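Local coordinates for EDD domain protein, DegV family (Ruminococcus gnavus ATCC 29149, PDB 5V85), which probably binds fatty acids, as the DegV family generally does, and is captured here with a vaccenic acid molecule in its interior, at residues A139-T144 and G293-V298; F178-L183 and V287-G292; G190-I195 and G215-K220; K206-S211 and E221-M226. All coordinates share one frame; numbering follows the deposited sequence.

Interaction 1. Residues A139-T144 and G293-V298; sequences ASVGET and GIIVVV. With VCA (vaccenic acid), chain H.
The side chains of Val141 and Val297 run past one another head to tail, and their CG2 methyls meet at 3.8 Å. Val297 has CG1 anti to the backbone N (chi1 177°), which leaves CG2 on the backbone-N side; from there that methyl also reaches Gly142 N at 3.7 Å. A side chain at Gly142 would be crowded by Ala139 O of its own loop; with none there, Val297 CG1 comes to 3.8 Å from Gly142 CA. Ile295 extends its longer branch past the loop, and its CD1 lies 3.6 Å from Ser140 OG. That hydroxyl is hydrogen-bonded to Glu31 OE1, so the methyl rests against an oxygen already engaged. The same Ile295 CD1 approaches C10 of the vaccenic acid at 3.7 Å, while Ala139 CB lies 3.8 Å from lipid C8. No hydrogen bond crosses between the segments. The first turn of helix 141-155 thus packs on strand 294-297, while Ala139 just before it and Ile295 line the acyl chain, consistent with the fatty-acid site of DegV-family proteins.

Interaction 2. Residues F178-L183 and V287-G292; sequences FVLENL and VYANDG. With VCA (vaccenic acid), chain H.
The ring of Tyr288, whose carbonyl O meets Leu180 CD1 across the contact, has lipid C5 3.8 Å above one face, off centre, and Val287 CG1 over the opposite face. Phe178 presents one ring face to lipid C13, which sits 3.7 Å above the plane toward the rim, while Leu180 CG lies at the ring edge, in plane. A chi1 of 60° sets the Phe178 ring carbon CG between backbone N and carbonyl carbon, directing the ring at the bent part of the acyl chain. An alanine in place of Phe178 is likely to leave lipid atoms C12 to C15 without this flat wall and Leu180 without its aromatic neighbour. Leu180 CD2 packs on Ala289 CB at 3.8 Å. Behind it a water accepts from Glu181 N at 2.9 Å and donates to Ala289 O at 2.6 Å and to Asp291 O at 2.8 Å. A side chain on Gly292 would collide with Glu181 CG, whose carboxylate OE2 forms a salt bridge with Arg259. Chemically the contact is divided: the Phe178 and Tyr288 rings face the lipid, Leu180 packs on Ala289 beside them, water links backbone polar atoms behind, and Tyr288 OH bonds Thr80, whose OG1 is also hydrogen-bonded to the fatty acid.

Interaction 3. Residues G190-I195 and G215-K220; sequences GRLTGI and GTICQK. With VCA (vaccenic acid), chain H.
Arg191 meets Ile217 through its backbone, with its carbonyl O 3.6 Å from Ile217 CD1. It follows Gly190, the positive-phi residue of the Schellman motif that ends helix 184-188. A water donates to Arg191 O at 2.6 Å and accepts from Ile217 N, bridging the segments where no direct hydrogen bond forms. The Arg191 chain bends at chi2 (67°) and brings one guanidinium face against the lipid, NH2 lying 3.6 Å from C3; NE bonds Leu108 O and NH1 bonds Asn189 O, which fixes the rotation of the group. A leucine here would probably leave these carbonyls without their donors and uncover the fatty acid near its carboxylate. Leu192 comes next, crossing Ile217 at a slant with CD2 3.8 Å from its CG2. Leu192 also opens a type I turn, closed by Ile195 N to Leu192 O at 3.2 Å. Within that turn Gly194 N bonds weakly to a second water, which donates to Ile217 O at 2.9 Å. Ile195 finally lays CD1 3.7 Å from Ile217 CG2, and its own CG2 rests 3.8 Å from Gln219 CB. The loop is thus held between helix 184-188, where Leu192 touches Leu186 and Arg187 NH1 bonds Ile195 O, and strand 217-224, itself paired with strand 205-211.

Interaction 4. Residues K206-S211 and E221-M226; sequences KPIMGS and EKARGM
Lys206 and Ala223 form a hydrogen-bonded antiparallel pair: Lys206 N donates to Ala223 O at 2.7 Å, with the donor nearly in line with the carbonyl bond (174°). The return bond, Ala223 N to Lys206 O, is longer at 3.1 Å and comes from above the carbonyl plane. Two residues on, Ile208 N reaches Glu221 O at 2.7 Å, also from above the plane, whereas Glu221 N meets Ile208 O on a lone pair in the plane. Between these pairs Pro207 faces Lys222 at a non-hydrogen-bonded position, where its missing N-H costs nothing in this pairing; its CA instead makes a CH...O contact with Glu221 O at 3.5 Å. On the face shared by Lys206, Ile208, Glu221 and Ala223, a chi2 of 87° folds Ile208 CD1 over the neighbouring strand, 4.1 Å from Ala223 CB. Beyond the strand pairing, the side chains of Lys206 and selenomethionine Met226 cross at about a right angle, CE to CE 3.6 Å. Farther out, Lys206 NZ bonds Asn204 OD1 and makes a long, weak ion pair with Glu181. Glu221 OE2 bends back to accept Lys222 N at 2.9 Å, and Lys232 NZ bonds Lys222 O. Four backbone bonds thus set the register of these two segments, further ones continue the hairpin toward its turn, and Lys206 packs through its methylene groups while Asn204 holds its ammonium.

Overall arrangement
All four contacts reach one mixed sheet, in which strands 217-224, 205-211, 176-179 and 294-297 are successive neighbours. Interactions 1 and 2 are joined by a probable hydrogen bond, Ile294 N to Val179 O, at 3.0 Å; interactions 2 and 4 by Phe178 O and Met209 N at 2.9 Å; and interactions 3 and 4 by Cys218 N and Gly210 O at 2.8 Å. Interactions 1, 2 and 3 touch the vaccenic acid, whose hydrogen bonds go to Thr80 and Ser109. Phe178 CZ packs 3.7 Å from Ile217 CG2, linking interaction 2 to interaction 3 beside the acyl chain. Interaction 4 stands back, the Ile208 side chain about 11 Å from the lipid, although Ser211 touches it.

Interaction 1. Residues A139-T144 and G293-V298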
loop_
_atom_site.group_PDB
_atom_site.type_symbol
_atom_site.label_atom_id
_atom_site.label_comp_id
_atom_site.label_asym_id
_atom_site.label_seq_id
_atom_site.Cartn_x
_atom_site.Cartn_y
_atom_site.Cartn_z
ATOM N N ALA B 139 -5.306 1.394 14.997
ATOM C CA ALA B 139 -6.171 1.326 16.160
ATOM C C ALA B 139 -6.705 2.730 16.365
ATOM O O ALA B 139 -6.277 3.675 15.695
ATOM C CB ALA B 139 -5.424 0.827 17.399
ATOM N N SER B 140 -7.649 2.851 17.292
ATOM C CA SER B 140 -8.142 4.143 17.777
ATOM C C SER B 140 -8.597 4.967 16.574
ATOM O O SER B 140 -9.390 4.469 15.761
ATOM C CB SER B 140 -7.058 4.779 18.636
ATOM O OG SER B 140 -7.470 6.046 19.118
ATOM N N VAL B 141 -8.114 6.199 16.401
ATOM C CA VAL B 141 -8.610 7.061 15.338
ATOM C C VAL B 141 -8.179 6.612 13.952
ATOM O O VAL B 141 -8.695 7.135 12.959
ATOM C CB VAL B 141 -8.168 8.517 15.574
ATOM C CG1 VAL B 141 -9.038 9.153 16.631
ATOM C CG2 VAL B 141 -6.695 8.579 15.965
ATOM N N GLY B 142 -7.244 5.664 13.853
ATOM C CA GLY B 142 -6.984 5.048 12.563
ATOM C C GLY B 142 -8.220 4.370 12.006
ATOM O O GLY B 142 -8.511 4.465 10.811
ATOM N N GLU B 143 -8.974 3.689 12.873
ATOM C CA GLU B 143 -10.245 3.100 12.467
ATOM C C GLU B 143 -11.274 4.178 12.158
ATOM O O GLU B 143 -12.031 4.062 11.187
ATOM C CB GLU B 143 -10.757 2.182 13.575
ATOM C CG GLU B 143 -9.748 1.129 14.005
ATOM C CD GLU B 143 -10.271 0.247 15.122
ATOM O OE1 GLU B 143 -9.499 -0.023 16.065
ATOM O OE2 GLU B 143 -11.444 -0.178 15.052
ATOM N N THR B 144 -11.310 5.231 12.980
ATOM C CA THR B 144 -12.227 6.345 12.757
ATOM C C THR B 144 -12.063 6.924 11.359
ATOM O O THR B 144 -13.045 7.116 10.633
ATOM C CB THR B 144 -11.985 7.435 13.804
ATOM O OG1 THR B 144 -11.976 6.854 15.114
ATOM C CG2 THR B 144 -13.068 8.509 13.721
ATOM N N GLY B 293 -1.838 9.427 27.416
ATOM C CA GLY B 293 -1.423 8.966 26.101
ATOM C C GLY B 293 -1.958 9.838 24.978
ATOM O O GLY B 293 -3.015 10.459 25.085
ATOM N N ILE B 294 -1.204 9.869 23.877
ATOM C CA ILE B 294 -1.533 10.660 22.695
ATOM C C ILE B 294 -1.353 9.784 21.464
ATOM O O ILE B 294 -0.324 9.114 21.325
ATOM C CB ILE B 294 -0.650 11.920 22.588
ATOM C CG1 ILE B 294 -1.075 12.960 23.623
ATOM C CG2 ILE B 294 -0.708 12.508 21.181
ATOM C CD1 ILE B 294 -2.268 13.793 23.202
ATOM N N ILE B 295 -2.344 9.793 20.571
ATOM C CA ILE B 295 -2.321 9.017 19.335
ATOM C C ILE B 295 -2.609 9.957 18.172
ATOM O O ILE B 295 -3.563 10.741 18.228
ATOM C CB ILE B 295 -3.350 7.869 19.362
ATOM C CG1 ILE B 295 -3.119 6.962 20.573
ATOM C CG2 ILE B 295 -3.300 7.070 18.062
ATOM C CD1 ILE B 295 -4.313 6.096 20.913
ATOM N N VAL B 296 -1.797 9.871 17.116
ATOM C CA VAL B 296 -1.939 10.720 15.937
ATOM C C VAL B 296 -1.997 9.835 14.700
ATOM O O VAL B 296 -1.156 8.947 14.527
ATOM C CB VAL B 296 -0.782 11.730 15.810
ATOM C CG1 VAL B 296 -0.929 12.539 14.526
ATOM C CG2 VAL B 296 -0.734 12.644 17.024
ATOM N N VAL B 297 -2.983 10.085 13.839
ATOM C CA VAL B 297 -3.134 9.355 12.587
ATOM C C VAL B 297 -3.468 10.344 11.478
ATOM O O VAL B 297 -4.292 11.247 11.663
ATOM C CB VAL B 297 -4.226 8.265 12.679
ATOM C CG1 VAL B 297 -4.395 7.576 11.337
ATOM C CG2 VAL B 297 -3.889 7.247 13.752
ATOM N N VAL B 298 -2.827 10.171 10.328
ATOM C CA VAL B 298 -3.188 10.897 9.122
ATOM C C VAL B 298 -2.849 10.021 7.916
ATOM O O VAL B 298 -1.921 9.209 7.972
ATOM C CB VAL B 298 -2.483 12.270 9.050
ATOM C CG1 VAL B 298 -0.989 12.101 8.797
ATOM C CG2 VAL B 298 -3.118 13.140 7.977
ATOM O OXT VAL B 298 -3.499 10.077 6.869
HETATM O O2 VCA H . -8.403 -8.092 21.080
HETATM C C1 VCA H . -8.220 -7.352 22.084
HETATM O O1 VCA H . -8.292 -7.840 23.244
HETATM C C2 VCA H . -7.914 -5.864 21.899
HETATM C C3 VCA H . -6.403 -5.638 21.854
HETATM C C4 VCA H . -6.116 -4.233 21.316
HETATM C C5 VCA H . -4.629 -3.915 21.481
HETATM C C6 VCA H . -4.270 -2.636 20.722
HETATM C C7 VCA H . -5.044 -1.449 21.294
HETATM C C8 VCA H . -4.348 -0.133 20.931
HETATM C C9 VCA H . -5.171 1.031 21.489
HETATM C C10 VCA H . -4.537 2.372 21.109
HETATM C C11 VCA H . -3.236 2.581 21.882
HETATM C C12 VCA H . -2.099 2.853 21.240
HETATM C C13 VCA H . -2.076 3.068 19.725
HETATM C C14 VCA H . -1.617 1.791 19.018
HETATM C C15 VCA H . -1.387 2.058 17.529
HETATM C C16 VCA H . -1.309 0.723 16.785
HETATM C C17 VCA H . -0.746 0.924 15.377
HETATM C C18 VCA H . -0.617 -0.430 14.677
#

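Interaction 2. Residues F178-L183 and V287-G292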
loop_
_atom_site.group_PDB
_atom_site.type_symbol
_atom_site.label_atom_id
_atom_site.label_comp_id
_atom_site.label_asym_id
_atom_site.label_seq_id
_atom_site.Cartn_x
_atom_site.Cartn_y
_atom_site.Cartn_z
ATOM N N PHE B 178 2.249 7.324 18.182
ATOM C CA PHE B 178 1.760 7.607 19.522
ATOM C C PHE B 178 2.917 7.713 20.506
ATOM O O PHE B 178 3.985 7.125 20.309
ATOM C CB PHE B 178 0.732 6.559 19.989
ATOM C CG PHE B 178 1.249 5.145 20.051
ATOM C CD1 PHE B 178 1.356 4.374 18.903
ATOM C CD2 PHE B 178 1.569 4.569 21.270
ATOM C CE1 PHE B 178 1.805 3.064 18.967
ATOM C CE2 PHE B 178 2.019 3.261 21.342
ATOM C CZ PHE B 178 2.133 2.505 20.189
ATOM N N VAL B 179 2.688 8.507 21.549
ATOM C CA VAL B 179 3.584 8.644 22.691
ATOM C C VAL B 179 2.749 8.426 23.942
ATOM O O VAL B 179 1.706 9.068 24.111
ATOM C CB VAL B 179 4.264 10.029 22.735
ATOM C CG1 VAL B 179 5.092 10.178 24.006
ATOM C CG2 VAL B 179 5.121 10.252 21.501
ATOM N N LEU B 180 3.197 7.524 24.812
ATOM C CA LEU B 180 2.474 7.197 26.031
ATOM C C LEU B 180 3.308 7.543 27.258
ATOM O O LEU B 180 4.539 7.607 27.208
ATOM C CB LEU B 180 2.104 5.708 26.085
ATOM C CG LEU B 180 1.367 5.120 24.884
ATOM C CD1 LEU B 180 1.010 3.667 25.147
ATOM C CD2 LEU B 180 0.125 5.937 24.573
ATOM N N GLU B 181 2.611 7.765 28.371
ATOM C CA GLU B 181 3.279 7.855 29.662
ATOM C C GLU B 181 3.547 6.475 30.244
ATOM O O GLU B 181 4.509 6.299 31.000
ATOM C CB GLU B 181 2.433 8.673 30.639
ATOM C CG GLU B 181 2.119 10.083 30.167
ATOM C CD GLU B 181 3.147 11.094 30.632
ATOM O OE1 GLU B 181 4.270 10.680 30.988
ATOM O OE2 GLU B 181 2.832 12.304 30.643
ATOM N N ASN B 182 2.719 5.491 29.897
ATOM C CA ASN B 182 2.764 4.165 30.506
ATOM C C ASN B 182 2.575 3.128 29.408
ATOM O O ASN B 182 1.459 2.941 28.912
ATOM C CB ASN B 182 1.688 4.025 31.585
ATOM C CG ASN B 182 1.732 2.683 32.283
ATOM O OD1 ASN B 182 2.610 1.863 32.024
ATOM N ND2 ASN B 182 0.781 2.451 33.180
ATOM N N LEU B 183 3.657 2.448 29.040
ATOM C CA LEU B 183 3.625 1.419 28.011
ATOM C C LEU B 183 3.389 0.021 28.572
ATOM O O LEU B 183 3.431 -0.949 27.810
ATOM C CB LEU B 183 4.933 1.427 27.220
ATOM C CG LEU B 183 5.214 2.634 26.328
ATOM C CD1 LEU B 183 6.710 2.863 26.233
ATOM C CD2 LEU B 183 4.613 2.428 24.947
ATOM N N VAL B 287 -7.474 1.731 27.790
ATOM C CA VAL B 287 -6.814 0.632 28.490
ATOM C C VAL B 287 -5.359 0.507 28.053
ATOM O O VAL B 287 -4.466 0.267 28.875
ATOM C CB VAL B 287 -7.590 -0.679 28.264
ATOM C CG1 VAL B 287 -6.713 -1.888 28.563
ATOM C CG2 VAL B 287 -8.857 -0.705 29.114
ATOM N N TYR B 288 -5.089 0.680 26.761
ATOM C CA TYR B 288 -3.746 0.449 26.249
ATOM C C TYR B 288 -2.918 1.719 26.107
ATOM O O TYR B 288 -1.688 1.650 26.191
ATOM C CB TYR B 288 -3.817 -0.288 24.908
ATOM C CG TYR B 288 -4.215 -1.736 25.085
ATOM C CD1 TYR B 288 -3.287 -2.682 25.499
ATOM C CD2 TYR B 288 -5.524 -2.150 24.873
ATOM C CE1 TYR B 288 -3.643 -4.002 25.680
ATOM C CE2 TYR B 288 -5.890 -3.472 25.051
ATOM C CZ TYR B 288 -4.944 -4.393 25.455
ATOM O OH TYR B 288 -5.297 -5.710 25.637
ATOM N N ALA B 289 -3.548 2.878 25.911
ATOM C CA ALA B 289 -2.781 4.121 25.881
ATOM C C ALA B 289 -2.463 4.627 27.281
ATOM O O ALA B 289 -1.398 5.220 27.491
ATOM C CB ALA B 289 -3.532 5.197 25.098
ATOM N N ASN B 290 -3.375 4.405 28.234
ATOM C CA ASN B 290 -3.251 4.819 29.630
ATOM C C ASN B 290 -3.295 6.335 29.796
ATOM O O ASN B 290 -3.231 7.083 28.815
ATOM C CB ASN B 290 -1.971 4.252 30.254
ATOM C CG ASN B 290 -2.118 2.796 30.650
ATOM O OD1 ASN B 290 -1.371 1.935 30.186
ATOM N ND2 ASN B 290 -3.093 2.512 31.504
ATOM N N ASP B 291 -3.426 6.783 31.045
ATOM C CA ASP B 291 -3.472 8.205 31.375
ATOM C C ASP B 291 -2.322 8.962 30.720
ATOM O O ASP B 291 -1.157 8.577 30.846
ATOM C CB ASP B 291 -3.418 8.369 32.896
ATOM C CG ASP B 291 -3.849 9.750 33.362
ATOM O OD1 ASP B 291 -4.318 10.557 32.534
ATOM O OD2 ASP B 291 -3.719 10.020 34.574
ATOM N N GLY B 292 -2.659 10.038 30.011
ATOM C CA GLY B 292 -1.672 10.888 29.378
ATOM C C GLY B 292 -1.261 10.489 27.975
ATOM O O GLY B 292 -0.408 11.166 27.385
HETATM O O2 VCA H . -8.403 -8.092 21.080
HETATM C C1 VCA H . -8.220 -7.352 22.084
HETATM O O1 VCA H . -8.292 -7.840 23.244
HETATM C C2 VCA H . -7.914 -5.864 21.899
HETATM C C3 VCA H . -6.403 -5.638 21.854
HETATM C C4 VCA H . -6.116 -4.233 21.316
HETATM C C5 VCA H . -4.629 -3.915 21.481
HETATM C C6 VCA H . -4.270 -2.636 20.722
HETATM C C7 VCA H . -5.044 -1.449 21.294
HETATM C C8 VCA H . -4.348 -0.133 20.931
HETATM C C9 VCA H . -5.171 1.031 21.489
HETATM C C10 VCA H . -4.537 2.372 21.109
HETATM C C11 VCA H . -3.236 2.581 21.882
HETATM C C12 VCA H . -2.099 2.853 21.240
HETATM C C13 VCA H . -2.076 3.068 19.725
HETATM C C14 VCA H . -1.617 1.791 19.018
HETATM C C15 VCA H . -1.387 2.058 17.529
HETATM C C16 VCA H . -1.309 0.723 16.785
HETATM C C17 VCA H . -0.746 0.924 15.377
HETATM C C18 VCA H . -0.617 -0.430 14.677
HETATM O O HOH W 1 -0.025 6.854 28.989
HETATM O O HOH W 2 0.238 0.491 27.714
#

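Interaction 3. Residues G190-I195 and G215-K220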
loop_
_atom_site.group_PDB
_atom_site.type_symbol
_atom_site.label_atom_id
_atom_site.label_comp_id
_atom_site.label_asym_id
_atom_site.label_seq_id
_atom_site.Cartn_x
_atom_site.Cartn_y
_atom_site.Cartn_z
ATOM N N GLY B 190 1.588 -8.441 25.409
ATOM C CA GLY B 190 2.225 -9.012 24.238
ATOM C C GLY B 190 2.064 -8.230 22.955
ATOM O O GLY B 190 2.165 -8.812 21.871
ATOM N N ARG B 191 1.832 -6.922 23.038
ATOM C CA ARG B 191 1.612 -6.102 21.854
ATOM C C ARG B 191 2.858 -5.347 21.403
ATOM O O ARG B 191 2.809 -4.663 20.378
ATOM C CB ARG B 191 0.466 -5.115 22.102
ATOM C CG ARG B 191 -0.888 -5.604 21.603
ATOM C CD ARG B 191 -1.376 -6.801 22.405
ATOM N NE ARG B 191 -2.598 -7.382 21.853
ATOM C CZ ARG B 191 -3.402 -8.209 22.517
ATOM N NH1 ARG B 191 -3.118 -8.555 23.765
ATOM N NH2 ARG B 191 -4.492 -8.691 21.934
ATOM N N LEU B 192 3.968 -5.454 22.134
ATOM C CA LEU B 192 5.230 -4.812 21.779
ATOM C C LEU B 192 6.336 -5.846 21.591
ATOM O O LEU B 192 7.470 -5.652 22.034
ATOM C CB LEU B 192 5.646 -3.795 22.839
ATOM C CG LEU B 192 4.625 -2.759 23.307
ATOM C CD1 LEU B 192 5.202 -1.936 24.453
ATOM C CD2 LEU B 192 4.210 -1.860 22.154
ATOM N N THR B 193 6.017 -6.953 20.909
ATOM C CA THR B 193 6.905 -8.116 20.903
ATOM C C THR B 193 8.290 -7.782 20.357
ATOM O O THR B 193 9.304 -8.237 20.902
ATOM C CB THR B 193 6.282 -9.254 20.093
ATOM O OG1 THR B 193 5.730 -8.737 18.877
ATOM C CG2 THR B 193 5.193 -9.953 20.892
ATOM N N GLY B 194 8.361 -7.000 19.288
ATOM C CA GLY B 194 9.645 -6.775 18.663
ATOM C C GLY B 194 10.464 -5.623 19.198
ATOM O O GLY B 194 11.592 -5.418 18.738
ATOM N N ILE B 195 9.948 -4.870 20.163
ATOM C CA ILE B 195 10.552 -3.613 20.590
ATOM C C ILE B 195 11.369 -3.837 21.852
ATOM O O ILE B 195 10.903 -4.480 22.802
ATOM C CB ILE B 195 9.483 -2.533 20.817
ATOM C CG1 ILE B 195 8.341 -2.698 19.814
ATOM C CG2 ILE B 195 10.097 -1.145 20.717
ATOM C CD1 ILE B 195 7.199 -1.746 20.045
ATOM N N GLY B 215 0.921 -3.536 10.292
ATOM C CA GLY B 215 0.006 -3.384 11.401
ATOM C C GLY B 215 0.578 -3.709 12.761
ATOM O O GLY B 215 -0.193 -3.832 13.721
ATOM N N THR B 216 1.891 -3.871 12.873
ATOM C CA THR B 216 2.532 -4.051 14.164
ATOM C C THR B 216 3.024 -2.706 14.689
ATOM O O THR B 216 2.997 -1.688 13.994
ATOM C CB THR B 216 3.697 -5.037 14.065
ATOM O OG1 THR B 216 4.671 -4.534 13.144
ATOM C CG2 THR B 216 3.210 -6.400 13.588
ATOM N N ILE B 217 3.482 -2.711 15.930
ATOM C CA ILE B 217 4.015 -1.516 16.573
ATOM C C ILE B 217 5.534 -1.566 16.512
ATOM O O ILE B 217 6.144 -2.627 16.700
ATOM C CB ILE B 217 3.514 -1.401 18.026
ATOM C CG1 ILE B 217 1.988 -1.280 18.048
ATOM C CG2 ILE B 217 4.156 -0.208 18.731
ATOM C CD1 ILE B 217 1.380 -1.456 19.429
ATOM N N CYS B 218 6.146 -0.420 16.230
ATOM C CA CYS B 218 7.593 -0.280 16.257
ATOM C C CYS B 218 7.939 1.015 16.974
ATOM O O CYS B 218 7.077 1.866 17.215
ATOM C CB CYS B 218 8.186 -0.285 14.844
ATOM S SG CYS B 218 7.757 1.189 13.889
ATOM N N GLN B 219 9.212 1.160 17.325
ATOM C CA GLN B 219 9.717 2.412 17.870
ATOM C C GLN B 219 10.260 3.254 16.722
ATOM O O GLN B 219 11.149 2.811 15.986
ATOM C CB GLN B 219 10.798 2.157 18.920
ATOM C CG GLN B 219 11.281 3.414 19.625
ATOM C CD GLN B 219 12.327 3.125 20.684
ATOM O OE1 GLN B 219 12.078 2.386 21.638
ATOM N NE2 GLN B 219 13.508 3.711 20.523
ATOM N N LYS B 220 9.712 4.457 16.556
ATOM C CA LYS B 220 10.154 5.350 15.491
ATOM C C LYS B 220 11.298 6.250 15.937
ATOM O O LYS B 220 12.233 6.491 15.167
ATOM C CB LYS B 220 8.988 6.215 14.998
ATOM C CG LYS B 220 7.767 5.433 14.540
ATOM C CD LYS B 220 8.039 4.682 13.250
ATOM C CE LYS B 220 8.184 5.629 12.072
ATOM N NZ LYS B 220 8.376 4.880 10.799
HETATM O O2 VCA H . -8.403 -8.092 21.080
HETATM C C1 VCA H . -8.220 -7.352 22.084
HETATM O O1 VCA H . -8.292 -7.840 23.244
HETATM C C2 VCA H . -7.914 -5.864 21.899
HETATM C C3 VCA H . -6.403 -5.638 21.854
HETATM C C4 VCA H . -6.116 -4.233 21.316
HETATM C C5 VCA H . -4.629 -3.915 21.481
HETATM C C6 VCA H . -4.270 -2.636 20.722
HETATM C C7 VCA H . -5.044 -1.449 21.294
HETATM C C8 VCA H . -4.348 -0.133 20.931
HETATM C C9 VCA H . -5.171 1.031 21.489
HETATM C C10 VCA H . -4.537 2.372 21.109
HETATM C C11 VCA H . -3.236 2.581 21.882
HETATM C C12 VCA H . -2.099 2.853 21.240
HETATM C C13 VCA H . -2.076 3.068 19.725
HETATM C C14 VCA H . -1.617 1.791 19.018
HETATM C C15 VCA H . -1.387 2.058 17.529
HETATM C C16 VCA H . -1.309 0.723 16.785
HETATM C C17 VCA H . -0.746 0.924 15.377
HETATM C C18 VCA H . -0.617 -0.430 14.677
HETATM O O HOH W 3 3.200 -5.128 17.799
HETATM O O HOH W 4 5.812 -5.219 17.892
#

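Interaction 4. Residues K206-S211 and E221-M226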
loop_
_atom_site.group_PDB
_atom_site.type_symbol
_atom_site.label_atom_id
_atom_site.label_comp_id
_atom_site.label_asym_id
_atom_site.label_seq_id
_atom_site.Cartn_x
_atom_site.Cartn_y
_atom_site.Cartn_z
ATOM N N LYS B 206 11.269 9.218 26.546
ATOM C CA LYS B 206 9.967 8.782 26.059
ATOM C C LYS B 206 10.118 8.285 24.630
ATOM O O LYS B 206 10.504 9.069 23.745
ATOM C CB LYS B 206 8.943 9.917 26.125
ATOM C CG LYS B 206 8.723 10.478 27.520
ATOM C CD LYS B 206 7.736 9.628 28.303
ATOM C CE LYS B 206 6.881 10.480 29.225
ATOM N NZ LYS B 206 7.552 10.795 30.514
ATOM N N PRO B 207 9.848 7.013 24.351
ATOM C CA PRO B 207 9.918 6.542 22.966
ATOM C C PRO B 207 8.737 7.053 22.158
ATOM O O PRO B 207 7.628 7.209 22.672
ATOM C CB PRO B 207 9.888 5.016 23.106
ATOM C CG PRO B 207 9.183 4.774 24.395
ATOM C CD PRO B 207 9.526 5.929 25.296
ATOM N N ILE B 208 8.993 7.335 20.887
ATOM C CA ILE B 208 7.949 7.686 19.935
ATOM C C ILE B 208 7.612 6.410 19.179
ATOM O O ILE B 208 8.443 5.878 18.433
ATOM C CB ILE B 208 8.382 8.815 18.990
ATOM C CG1 ILE B 208 8.474 10.144 19.746
ATOM C CG2 ILE B 208 7.387 8.956 17.849
ATOM C CD1 ILE B 208 9.809 10.388 20.419
HETATM N N MSE B 209 6.405 5.903 19.394
HETATM C CA MSE B 209 5.985 4.643 18.802
HETATM C C MSE B 209 5.174 4.883 17.537
HETATM O O MSE B 209 4.716 5.996 17.281
HETATM C CB MSE B 209 5.163 3.832 19.804
HETATM C CG MSE B 209 5.842 3.616 21.145
HETATM SE SE MSE B 209 7.384 2.443 20.956
HETATM C CE MSE B 209 7.543 1.819 22.796
ATOM N N GLY B 210 4.986 3.834 16.750
ATOM C CA GLY B 210 4.212 3.985 15.533
ATOM C C GLY B 210 3.875 2.643 14.929
ATOM O O GLY B 210 4.371 1.596 15.353
ATOM N N SER B 211 3.015 2.700 13.919
ATOM C CA SER B 211 2.638 1.520 13.159
ATOM C C SER B 211 3.702 1.179 12.124
ATOM O O SER B 211 4.452 2.042 11.662
ATOM C CB SER B 211 1.305 1.751 12.450
ATOM O OG SER B 211 1.434 2.788 11.487
ATOM N N GLU B 221 11.240 6.749 17.166
ATOM C CA GLU B 221 12.238 7.678 17.672
ATOM C C GLU B 221 12.215 7.618 19.193
ATOM O O GLU B 221 11.451 6.859 19.796
ATOM C CB GLU B 221 11.980 9.101 17.164
ATOM C CG GLU B 221 12.930 9.557 16.068
ATOM C CD GLU B 221 14.328 9.845 16.586
ATOM O OE1 GLU B 221 15.253 9.977 15.757
ATOM O OE2 GLU B 221 14.503 9.937 17.819
ATOM N N LYS B 222 13.069 8.430 19.810
ATOM C CA LYS B 222 13.122 8.563 21.257
ATOM C C LYS B 222 13.524 9.992 21.585
ATOM O O LYS B 222 14.231 10.645 20.812
ATOM C CB LYS B 222 14.106 7.564 21.884
ATOM C CG LYS B 222 15.571 7.874 21.604
ATOM C CD LYS B 222 16.503 7.074 22.501
ATOM C CE LYS B 222 17.781 7.849 22.807
ATOM N NZ LYS B 222 18.080 8.884 21.774
ATOM N N ALA B 223 13.056 10.481 22.729
ATOM C CA ALA B 223 13.359 11.842 23.140
ATOM C C ALA B 223 13.332 11.914 24.656
ATOM O O ALA B 223 12.705 11.091 25.327
ATOM C CB ALA B 223 12.376 12.851 22.539
ATOM N N ARG B 224 14.022 12.912 25.195
ATOM C CA ARG B 224 14.063 13.116 26.635
ATOM C C ARG B 224 12.994 14.136 27.022
ATOM O O ARG B 224 12.993 15.272 26.534
ATOM C CB ARG B 224 15.473 13.519 27.085
ATOM C CG ARG B 224 15.911 14.963 26.878
ATOM C CD ARG B 224 15.934 15.389 25.412
ATOM N NE ARG B 224 16.873 14.664 24.554
ATOM C CZ ARG B 224 16.597 14.304 23.304
ATOM N NH1 ARG B 224 15.416 14.598 22.782
ATOM N NH2 ARG B 224 17.496 13.658 22.572
ATOM N N GLY B 225 12.056 13.709 27.851
ATOM C CA GLY B 225 10.935 14.555 28.222
ATOM C C GLY B 225 9.790 14.467 27.231
ATOM O O GLY B 225 9.964 14.166 26.051
HETATM N N MSE B 226 8.592 14.744 27.732
HETATM C CA MSE B 226 7.373 14.667 26.932
HETATM C C MSE B 226 7.312 15.759 25.865
HETATM O O MSE B 226 6.882 15.513 24.739
HETATM C CB MSE B 226 6.146 14.755 27.843
HETATM C CG MSE B 226 4.823 14.842 27.104
HETATM SE SE MSE B 226 4.485 13.306 25.954
HETATM C CE MSE B 226 4.227 11.935 27.318
#